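Local coordinates for protein globin II, extracellular (Lumbricus terrestris, PDB 1X9F) that probably binds and carries oxygen as a heme-containing globin subunit of the giant extracellular hemoglobin (erythrocruorin) of the earthworm, at residues B[28-33]-B[64-69]; B[41-46]-B[103-108]; B[108-113]-B[129-134]. All blocks are in the same frame, centred on the assembly; numbering follows the deposited sequence.

Interaction 1 (B[28-33]-B[64-69]); sequences AFSQAI and HADRVL. Unlike the reference sequence in segment 64-69: Asp66 (reference Glu). With CMO (carbon monoxide), chain P; HEM (protoporphyrin IX containing Fe), chain O.
Leu69 carries most of the apolar part of this helix crossing, and its two methyls divide the work. CD1 lies 3.4 Å from Phe29 CD2, coming at the phenyl ring obliquely, while CD2 meets Ile33 CD1 end to end at 3.8 Å. With CG turned away from the carbonyl carbon (chi1 -67°), the fork of Leu69 opens toward helix 23-40 and reaches both residues at once. Ile33 CD1 also sits over the rim of one face of the Phe29 ring, so the three side chains form one continuous patch.

The backbones come close where the side chains are small. Ser30 and Ala65 have their CA atoms 5.4 Å apart, and Ser30 CB rests on Ala65 CB. This lets the short axes approach to 8.8 Å while crossing at 90°, the close B/E helix crossing of the globin fold.

Polar contact is confined to Ser30 and Asp66. Ser30 OG lies 3.0 Å from Asp66 OD2, but it also lies within bonding range of Arg26 O, one turn earlier, and the two acceptors compete for one hydroxyl proton.

Another face of helix 59-77 serves the ligand. His64, in the role of the globin distal histidine, presents NE2 to the carbon monoxide O at 3.0 Å; the N-H...O angle of 123° makes this a weak hydrogen bond. Val68 CG2 packs against the ligand as well, and Val68 CG1 touches the porphyrin.

Phe29 and Leu69 also meet Tyr20 of helix 6-20, Phe29 and Ile33 pack on Val116 and Phe109, respectively, of helix 103-121, and Asp66 touches Leu80 of a neighbouring Globin III subunit.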
# COMPACT_ATOMS: atom_id res chain seq x y z
N ALA B 28 19.31 7.04 33.09
CA ALA B 28 20.14 5.90 33.48
C ALA B 28 21.60 6.19 33.14
O ALA B 28 22.51 5.92 33.94
CB ALA B 28 19.66 4.63 32.77
N PHE B 29 21.80 6.75 31.95
CA PHE B 29 23.10 7.16 31.46
C PHE B 29 23.75 8.21 32.36
O PHE B 29 24.92 8.08 32.74
CB PHE B 29 22.92 7.69 30.04
CG PHE B 29 24.19 8.11 29.38
CD1 PHE B 29 25.15 7.18 29.01
CD2 PHE B 29 24.41 9.45 29.09
CE1 PHE B 29 26.32 7.57 28.37
CE2 PHE B 29 25.58 9.86 28.45
CZ PHE B 29 26.54 8.91 28.09
N SER B 30 22.97 9.24 32.72
CA SER B 30 23.42 10.27 33.65
C SER B 30 23.87 9.68 34.97
O SER B 30 24.87 10.12 35.53
CB SER B 30 22.28 11.24 33.92
OG SER B 30 22.00 12.04 32.78
N GLN B 31 23.12 8.70 35.47
CA GLN B 31 23.40 8.09 36.77
C GLN B 31 24.62 7.18 36.72
O GLN B 31 25.45 7.20 37.64
CB GLN B 31 22.21 7.29 37.28
CG GLN B 31 20.94 8.10 37.41
CD GLN B 31 19.79 7.26 37.92
OE1 GLN B 31 19.64 7.08 39.12
NE2 GLN B 31 18.98 6.75 37.00
N ALA B 32 24.71 6.38 35.66
CA ALA B 32 25.85 5.51 35.43
C ALA B 32 27.16 6.30 35.51
O ALA B 32 28.12 5.84 36.15
CB ALA B 32 25.72 4.82 34.09
N ILE B 33 27.20 7.49 34.91
CA ILE B 33 28.41 8.31 34.94
C ILE B 33 28.77 8.80 36.35
O ILE B 33 29.93 8.66 36.77
CB ILE B 33 28.33 9.49 33.92
CG1 ILE B 33 28.36 8.95 32.48
CG2 ILE B 33 29.51 10.45 34.13
CD1 ILE B 33 27.84 9.94 31.44
N HIS B 64 20.08 17.16 38.59
CA HIS B 64 21.45 17.64 38.59
C HIS B 64 22.33 16.92 37.55
O HIS B 64 23.10 17.56 36.84
CB HIS B 64 22.06 17.52 39.98
CG HIS B 64 23.54 17.61 39.95
ND1 HIS B 64 24.20 18.80 39.74
CD2 HIS B 64 24.50 16.65 40.00
CE1 HIS B 64 25.50 18.58 39.72
NE2 HIS B 64 25.71 17.28 39.86
N ALA B 65 22.21 15.60 37.49
CA ALA B 65 23.03 14.80 36.59
C ALA B 65 22.62 15.03 35.13
O ALA B 65 23.49 15.13 34.27
CB ALA B 65 22.94 13.33 36.95
N ASP B 66 21.31 15.11 34.87
CA ASP B 66 20.80 15.50 33.55
C ASP B 66 21.34 16.90 33.19
O ASP B 66 21.69 17.16 32.04
CB ASP B 66 19.26 15.47 33.51
CG ASP B 66 18.69 14.15 32.95
OD1 ASP B 66 17.60 14.19 32.30
OD2 ASP B 66 19.24 13.04 33.10
N ARG B 67 21.42 17.78 34.19
CA ARG B 67 21.91 19.14 33.99
C ARG B 67 23.39 19.14 33.57
O ARG B 67 23.78 19.86 32.65
CB ARG B 67 21.73 19.93 35.28
CG ARG B 67 21.36 21.37 35.10
CD ARG B 67 20.48 21.93 36.20
NE ARG B 67 20.90 21.55 37.56
CZ ARG B 67 20.08 21.07 38.49
NH1 ARG B 67 18.79 20.91 38.24
NH2 ARG B 67 20.55 20.75 39.69
N VAL B 68 24.18 18.31 34.24
CA VAL B 68 25.60 18.17 33.94
C VAL B 68 25.83 17.67 32.54
O VAL B 68 26.63 18.23 31.79
CB VAL B 68 26.27 17.18 34.89
CG1 VAL B 68 27.73 16.94 34.49
CG2 VAL B 68 26.15 17.66 36.31
N LEU B 69 25.13 16.60 32.19
CA LEU B 69 25.24 16.05 30.85
C LEU B 69 24.72 17.03 29.80
O LEU B 69 25.13 16.98 28.64
CB LEU B 69 24.54 14.70 30.73
CG LEU B 69 25.16 13.55 31.53
CD1 LEU B 69 24.64 12.26 30.95
CD2 LEU B 69 26.68 13.57 31.48
C CMO P . 28.76 18.39 37.75
O CMO P . 28.32 17.47 38.48
CHA HEM O . 27.09 21.95 38.75
CHB HEM O . 28.79 20.85 34.31
CHC HEM O . 32.46 18.31 36.32
CHD HEM O . 30.89 19.62 40.77
C1A HEM O . 27.19 21.80 37.29
C2A HEM O . 26.21 22.34 36.46
C3A HEM O . 26.67 22.03 35.10
C4A HEM O . 27.94 21.33 35.38
CMA HEM O . 26.02 22.36 33.78
CAA HEM O . 24.93 23.04 36.85
CBA HEM O . 25.05 24.54 36.92
CGA HEM O . 23.71 25.03 37.42
O1A HEM O . 22.75 25.09 36.62
O2A HEM O . 23.61 25.35 38.62
C1B HEM O . 29.98 20.02 34.49
C2B HEM O . 30.63 19.50 33.39
C3B HEM O . 31.64 18.81 33.98
C4B HEM O . 31.56 18.94 35.35
CMB HEM O . 30.31 19.65 31.92
CAB HEM O . 32.51 18.14 33.22
CBB HEM O . 33.33 17.54 32.37
C1C HEM O . 32.30 18.42 37.77
C2C HEM O . 33.16 17.73 38.61
C3C HEM O . 32.73 18.10 39.86
C4C HEM O . 31.64 18.96 39.68
CMC HEM O . 34.30 16.82 38.18
CAC HEM O . 33.33 17.63 41.13
CBC HEM O . 33.42 16.31 41.36
C1D HEM O . 29.66 20.43 40.61
C2D HEM O . 28.93 20.87 41.71
C3D HEM O . 27.84 21.53 41.18
C4D HEM O . 28.04 21.41 39.73
CMD HEM O . 29.26 20.67 43.17
CAD HEM O . 26.73 22.23 41.92
CBD HEM O . 25.75 21.24 42.53
CGD HEM O . 24.66 22.05 43.18
O1D HEM O . 23.93 22.78 42.47
O2D HEM O . 24.53 21.97 44.42
NA HEM O . 28.28 21.22 36.69
NB HEM O . 30.51 19.71 35.70
NC HEM O . 31.38 19.21 38.38
ND HEM O . 29.15 20.73 39.38
FE HEM O . 29.87 20.28 37.54

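Interaction 2 (B[41-46]-B[103-108]); sequences VPESRS and DNYFDA. With HEM (protoporphyrin IX containing Fe), chain O.
One wall of the globin heme crevice is built where the turn after helix 23-40 leans on the start of helix 103-121, with Val41 and Ser44 packed against Tyr105. The globin fold here shows how one aromatic ring can serve as the main packing surface for a short turn. Ser44 CB stands over the middle of one face of Tyr105, 3.6 Å from the ring centroid and only 10° off its normal, a well-centred CH-pi contact. Val41 comes to the same ring obliquely, its CG2 4.0 Å from Tyr105 CD2.

The two methyls of Val41 have different neighbours. CG2 also packs on Ala108 CB at 3.4 Å, one turn further along the helix, whereas CG1 runs past the amide of Asn104, 3.6 Å from its OD1. The phenol oxygen of Tyr105 lies beside Glu43 CB; no hydrogen bond is found between the two segments, whose direct contact is packing.

Tyr105 and Phe106 bring the heme into the contact. Tyr105 CB is 3.8 Å from the vinyl carbon CBC, and a face of the Phe106 ring takes the methyl CMC toward its rim.

The turn is secured by its own bonds: Val41 O accepts from Ser44 N and, at 2.7 Å, from Ser44 OG, whose chi1 of 68° folds the hydroxyl back toward that carbonyl.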
# COMPACT_ATOMS: atom_id res chain seq x y z
N VAL B 41 36.27 8.14 43.06
CA VAL B 41 36.65 9.13 44.06
C VAL B 41 35.49 9.43 45.01
O VAL B 41 34.86 10.49 44.92
CB VAL B 41 37.18 10.44 43.42
CG1 VAL B 41 38.61 10.25 42.92
CG2 VAL B 41 36.25 10.93 42.31
N PRO B 42 35.22 8.49 45.92
CA PRO B 42 34.09 8.62 46.84
C PRO B 42 34.09 9.91 47.65
O PRO B 42 33.03 10.36 48.09
CB PRO B 42 34.24 7.40 47.76
CG PRO B 42 35.65 6.93 47.57
CD PRO B 42 35.99 7.26 46.15
N GLU B 43 35.27 10.50 47.84
CA GLU B 43 35.40 11.80 48.50
C GLU B 43 34.56 12.88 47.86
O GLU B 43 34.05 13.77 48.54
CB GLU B 43 36.86 12.26 48.47
CG GLU B 43 37.84 11.27 49.06
CD GLU B 43 37.77 11.21 50.58
OE1 GLU B 43 36.65 11.09 51.13
OE2 GLU B 43 38.83 11.28 51.22
N SER B 44 34.44 12.80 46.53
CA SER B 44 33.82 13.87 45.74
C SER B 44 32.33 14.00 46.02
O SER B 44 31.73 15.04 45.77
CB SER B 44 34.03 13.61 44.25
OG SER B 44 33.31 12.46 43.84
N ARG B 45 31.76 12.92 46.54
CA ARG B 45 30.34 12.83 46.86
C ARG B 45 29.86 13.97 47.75
O ARG B 45 28.79 14.53 47.52
CB ARG B 45 30.11 11.51 47.56
CG ARG B 45 28.72 11.01 47.54
CD ARG B 45 28.67 9.53 47.71
NE ARG B 45 27.42 9.01 47.19
CZ ARG B 45 27.28 7.87 46.55
NH1 ARG B 45 28.32 7.07 46.32
NH2 ARG B 45 26.07 7.52 46.13
N SER B 46 30.66 14.30 48.77
CA SER B 46 30.32 15.34 49.75
C SER B 46 30.03 16.70 49.13
O SER B 46 29.34 17.53 49.73
CB SER B 46 31.45 15.47 50.77
OG SER B 46 32.64 15.92 50.14
N ASP B 103 41.89 18.40 40.61
CA ASP B 103 42.01 17.80 39.27
C ASP B 103 41.65 16.32 39.32
O ASP B 103 41.03 15.78 38.41
CB ASP B 103 43.45 17.90 38.74
CG ASP B 103 43.97 19.32 38.68
OD1 ASP B 103 43.17 20.28 38.56
OD2 ASP B 103 45.21 19.58 38.72
N ASN B 104 42.10 15.69 40.40
CA ASN B 104 41.78 14.32 40.75
C ASN B 104 40.32 13.97 40.45
O ASN B 104 40.01 12.86 39.98
CB ASN B 104 42.12 14.19 42.23
CG ASN B 104 41.63 12.92 42.85
OD1 ASN B 104 41.84 11.83 42.32
ND2 ASN B 104 40.97 13.05 43.99
N TYR B 105 39.42 14.93 40.70
CA TYR B 105 37.99 14.72 40.46
C TYR B 105 37.58 14.82 39.00
O TYR B 105 36.90 13.92 38.50
CB TYR B 105 37.14 15.67 41.29
CG TYR B 105 37.18 15.44 42.77
CD1 TYR B 105 36.48 16.29 43.62
CD2 TYR B 105 37.90 14.38 43.34
CE1 TYR B 105 36.49 16.10 44.99
CE2 TYR B 105 37.92 14.19 44.71
CZ TYR B 105 37.21 15.06 45.53
OH TYR B 105 37.21 14.89 46.89
N PHE B 106 37.97 15.90 38.32
CA PHE B 106 37.74 16.01 36.87
C PHE B 106 38.30 14.79 36.19
O PHE B 106 37.78 14.34 35.17
CB PHE B 106 38.40 17.25 36.27
CG PHE B 106 37.71 18.51 36.61
CD1 PHE B 106 38.18 19.30 37.65
CD2 PHE B 106 36.57 18.92 35.92
CE1 PHE B 106 37.54 20.47 37.99
CE2 PHE B 106 35.93 20.09 36.25
CZ PHE B 106 36.41 20.87 37.29
N ASP B 107 39.36 14.26 36.77
CA ASP B 107 40.02 13.09 36.24
C ASP B 107 39.16 11.83 36.34
O ASP B 107 39.05 11.08 35.36
CB ASP B 107 41.37 12.88 36.93
CG ASP B 107 42.26 11.93 36.17
OD1 ASP B 107 42.79 12.35 35.12
OD2 ASP B 107 42.49 10.76 36.54
N ALA B 108 38.56 11.59 37.50
CA ALA B 108 37.67 10.44 37.68
C ALA B 108 36.43 10.56 36.79
O ALA B 108 35.97 9.57 36.21
CB ALA B 108 37.28 10.29 39.13
CHA HEM O . 27.09 21.95 38.75
CHB HEM O . 28.79 20.85 34.31
CHC HEM O . 32.46 18.31 36.32
CHD HEM O . 30.89 19.62 40.77
C1A HEM O . 27.19 21.80 37.29
C2A HEM O . 26.21 22.34 36.46
C3A HEM O . 26.67 22.03 35.10
C4A HEM O . 27.94 21.33 35.38
CMA HEM O . 26.02 22.36 33.78
CAA HEM O . 24.93 23.04 36.85
CBA HEM O . 25.05 24.54 36.92
CGA HEM O . 23.71 25.03 37.42
O1A HEM O . 22.75 25.09 36.62
O2A HEM O . 23.61 25.35 38.62
C1B HEM O . 29.98 20.02 34.49
C2B HEM O . 30.63 19.50 33.39
C3B HEM O . 31.64 18.81 33.98
C4B HEM O . 31.56 18.94 35.35
CMB HEM O . 30.31 19.65 31.92
CAB HEM O . 32.51 18.14 33.22
CBB HEM O . 33.33 17.54 32.37
C1C HEM O . 32.30 18.42 37.77
C2C HEM O . 33.16 17.73 38.61
C3C HEM O . 32.73 18.10 39.86
C4C HEM O . 31.64 18.96 39.68
CMC HEM O . 34.30 16.82 38.18
CAC HEM O . 33.33 17.63 41.13
CBC HEM O . 33.42 16.31 41.36
C1D HEM O . 29.66 20.43 40.61
C2D HEM O . 28.93 20.87 41.71
C3D HEM O . 27.84 21.53 41.18
C4D HEM O . 28.04 21.41 39.73
CMD HEM O . 29.26 20.67 43.17
CAD HEM O . 26.73 22.23 41.92
CBD HEM O . 25.75 21.24 42.53
CGD HEM O . 24.66 22.05 43.18
O1D HEM O . 23.93 22.78 42.47
O2D HEM O . 24.53 21.97 44.42
NA HEM O . 28.28 21.22 36.69
NB HEM O . 30.51 19.71 35.70
NC HEM O . 31.38 19.21 38.38
ND HEM O . 29.15 20.73 39.38
FE HEM O . 29.87 20.28 37.54

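Interaction 3 (B[108-113]-B[129-134]); sequences AFKTAI and AWDACI. With HEM (protoporphyrin IX containing Fe), chain O.
Extended through its first two torsions and then bent at chi3 (79°), the Lys110 chain runs across to helix 127-142 and drops its amine onto Asp131, whose own CG lies trans to the backbone N. The resulting salt bridge is 2.7 Å from NZ to Asp131 OD1, and the amine approaches from above the carboxylate plane, 35° out of it. Asp135 gives the same amine a second salt bridge, so two acids of one helix probably share its charge. On the way, the aliphatic part of Lys110 slides past Ile134, CG lying 3.6 Å from Ile134 CG2.

Further in, Ile113 CD1 meets Ile134 CG2 end to end, while Ile113 CG2 touches Trp130 CZ3 at 4.0 Å, the two side chains crossing at about a right angle. Cut back to an alanine here, Lys110 would lose its amine, which would probably leave Asp131 and Asp135 without their shared counter-charge and thin the aliphatic cover over Ile134.

The axes of the two short segments approach to 10.2 Å, with their directions 144° apart, the antiparallel G/H pair of globins. Phe109 turns to the heme on another side of helix 103-121, whereas Trp130 reaches helix 6-20, bonding Glu15 through NE1, and Cys133 is disulfide-linked to Cys4.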
# COMPACT_ATOMS: atom_id res chain seq x y z
N ALA B 108 38.56 11.59 37.50
CA ALA B 108 37.67 10.44 37.68
C ALA B 108 36.43 10.56 36.79
O ALA B 108 35.97 9.57 36.21
CB ALA B 108 37.28 10.29 39.13
N PHE B 109 35.89 11.77 36.70
CA PHE B 109 34.73 12.04 35.88
C PHE B 109 35.01 11.64 34.44
O PHE B 109 34.21 10.94 33.82
CB PHE B 109 34.36 13.52 35.95
CG PHE B 109 33.01 13.82 35.38
CD1 PHE B 109 32.88 14.54 34.20
CD2 PHE B 109 31.86 13.40 36.03
CE1 PHE B 109 31.62 14.82 33.68
CE2 PHE B 109 30.61 13.67 35.52
CZ PHE B 109 30.49 14.38 34.34
N LYS B 110 36.16 12.07 33.92
CA LYS B 110 36.55 11.72 32.57
C LYS B 110 36.61 10.21 32.36
O LYS B 110 36.14 9.70 31.34
CB LYS B 110 37.90 12.36 32.23
CG LYS B 110 38.40 12.01 30.85
CD LYS B 110 39.70 12.73 30.53
CE LYS B 110 40.88 12.03 31.19
NZ LYS B 110 42.14 12.39 30.48
N THR B 111 37.19 9.50 33.33
CA THR B 111 37.30 8.05 33.26
C THR B 111 35.92 7.43 33.23
O THR B 111 35.66 6.49 32.49
CB THR B 111 38.08 7.53 34.49
OG1 THR B 111 39.41 8.07 34.47
CG2 THR B 111 38.32 6.02 34.40
N ALA B 112 35.03 7.99 34.04
CA ALA B 112 33.67 7.52 34.16
C ALA B 112 32.90 7.71 32.85
O ALA B 112 32.28 6.76 32.36
CB ALA B 112 32.96 8.21 35.32
N ILE B 113 32.95 8.92 32.29
CA ILE B 113 32.34 9.18 30.98
C ILE B 113 32.80 8.14 29.97
O ILE B 113 31.97 7.51 29.30
CB ILE B 113 32.68 10.59 30.46
CG1 ILE B 113 32.02 11.68 31.30
CG2 ILE B 113 32.23 10.74 29.00
CD1 ILE B 113 32.55 13.07 30.97
N ALA B 129 40.21 9.31 21.23
CA ALA B 129 39.54 10.50 20.74
C ALA B 129 38.66 11.11 21.83
O ALA B 129 38.64 12.34 22.00
CB ALA B 129 38.71 10.18 19.49
N TRP B 130 37.94 10.27 22.57
CA TRP B 130 37.14 10.74 23.71
C TRP B 130 38.02 11.34 24.80
O TRP B 130 37.75 12.46 25.26
CB TRP B 130 36.29 9.61 24.28
CG TRP B 130 35.00 9.42 23.58
CD1 TRP B 130 34.79 8.69 22.44
CD2 TRP B 130 33.73 9.96 23.95
NE1 TRP B 130 33.46 8.75 22.09
CE2 TRP B 130 32.78 9.51 23.00
CE3 TRP B 130 33.28 10.78 25.00
CZ2 TRP B 130 31.43 9.85 23.06
CZ3 TRP B 130 31.93 11.11 25.07
CH2 TRP B 130 31.02 10.65 24.10
N ASP B 131 39.05 10.61 25.20
CA ASP B 131 39.95 11.08 26.25
C ASP B 131 40.48 12.48 25.94
O ASP B 131 40.48 13.37 26.80
CB ASP B 131 41.11 10.09 26.41
CG ASP B 131 42.01 10.44 27.56
OD1 ASP B 131 41.52 10.45 28.71
OD2 ASP B 131 43.22 10.71 27.42
N ALA B 132 40.91 12.67 24.69
CA ALA B 132 41.48 13.94 24.26
C ALA B 132 40.45 15.06 24.29
O ALA B 132 40.75 16.17 24.73
CB ALA B 132 42.04 13.78 22.86
N CYS B 133 39.24 14.77 23.83
CA CYS B 133 38.19 15.78 23.74
C CYS B 133 37.54 16.10 25.08
O CYS B 133 37.17 17.25 25.32
CB CYS B 133 37.14 15.36 22.69
SG CYS B 133 37.73 15.60 20.99
N ILE B 134 37.42 15.11 25.97
CA ILE B 134 36.94 15.40 27.33
C ILE B 134 37.96 16.26 28.10
O ILE B 134 37.58 17.18 28.83
CB ILE B 134 36.57 14.10 28.12
CG1 ILE B 134 35.46 13.31 27.41
CG2 ILE B 134 36.14 14.44 29.55
CD1 ILE B 134 34.18 14.10 27.12
CHA HEM O . 27.09 21.95 38.75
CHB HEM O . 28.79 20.85 34.31
CHC HEM O . 32.46 18.31 36.32
CHD HEM O . 30.89 19.62 40.77
C1A HEM O . 27.19 21.80 37.29
C2A HEM O . 26.21 22.34 36.46
C3A HEM O . 26.67 22.03 35.10
C4A HEM O . 27.94 21.33 35.38
CMA HEM O . 26.02 22.36 33.78
CAA HEM O . 24.93 23.04 36.85
CBA HEM O . 25.05 24.54 36.92
CGA HEM O . 23.71 25.03 37.42
O1A HEM O . 22.75 25.09 36.62
O2A HEM O . 23.61 25.35 38.62
C1B HEM O . 29.98 20.02 34.49
C2B HEM O . 30.63 19.50 33.39
C3B HEM O . 31.64 18.81 33.98
C4B HEM O . 31.56 18.94 35.35
CMB HEM O . 30.31 19.65 31.92
CAB HEM O . 32.51 18.14 33.22
CBB HEM O . 33.33 17.54 32.37
C1C HEM O . 32.30 18.42 37.77
C2C HEM O . 33.16 17.73 38.61
C3C HEM O . 32.73 18.10 39.86
C4C HEM O . 31.64 18.96 39.68
CMC HEM O . 34.30 16.82 38.18
CAC HEM O . 33.33 17.63 41.13
CBC HEM O . 33.42 16.31 41.36
C1D HEM O . 29.66 20.43 40.61
C2D HEM O . 28.93 20.87 41.71
C3D HEM O . 27.84 21.53 41.18
C4D HEM O . 28.04 21.41 39.73
CMD HEM O . 29.26 20.67 43.17
CAD HEM O . 26.73 22.23 41.92
CBD HEM O . 25.75 21.24 42.53
CGD HEM O . 24.66 22.05 43.18
O1D HEM O . 23.93 22.78 42.47
O2D HEM O . 24.53 21.97 44.42
NA HEM O . 28.28 21.22 36.69
NB HEM O . 30.51 19.71 35.70
NC HEM O . 31.38 19.21 38.38
ND HEM O . 29.15 20.73 39.38
FE HEM O . 29.87 20.28 37.54

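In the fold
Read from the N terminus, the chain shows how contacts that cross or follow one another along the sequence can weld a helical fold. Interaction 1 closes first, joining helix 23-40 to helix 59-77 across 30 intervening residues. Interaction 2 begins inside that span, at 41-46, and closes only at 103-108, beyond helices 59-77 and 82-96; the two therefore cross. Interaction 3 follows in series, pairing helix 103-121 with helix 127-142, and shares Ala108 with interaction 2. Interactions 1 and 3 also touch directly, Val68 on Phe109 and Ile33 O on Ala112 CB. All three include residues at the heme, supplied by helices 59-77 and 103-121, to which helices 23-40 and 127-142 and the turn at 41-46 are joined.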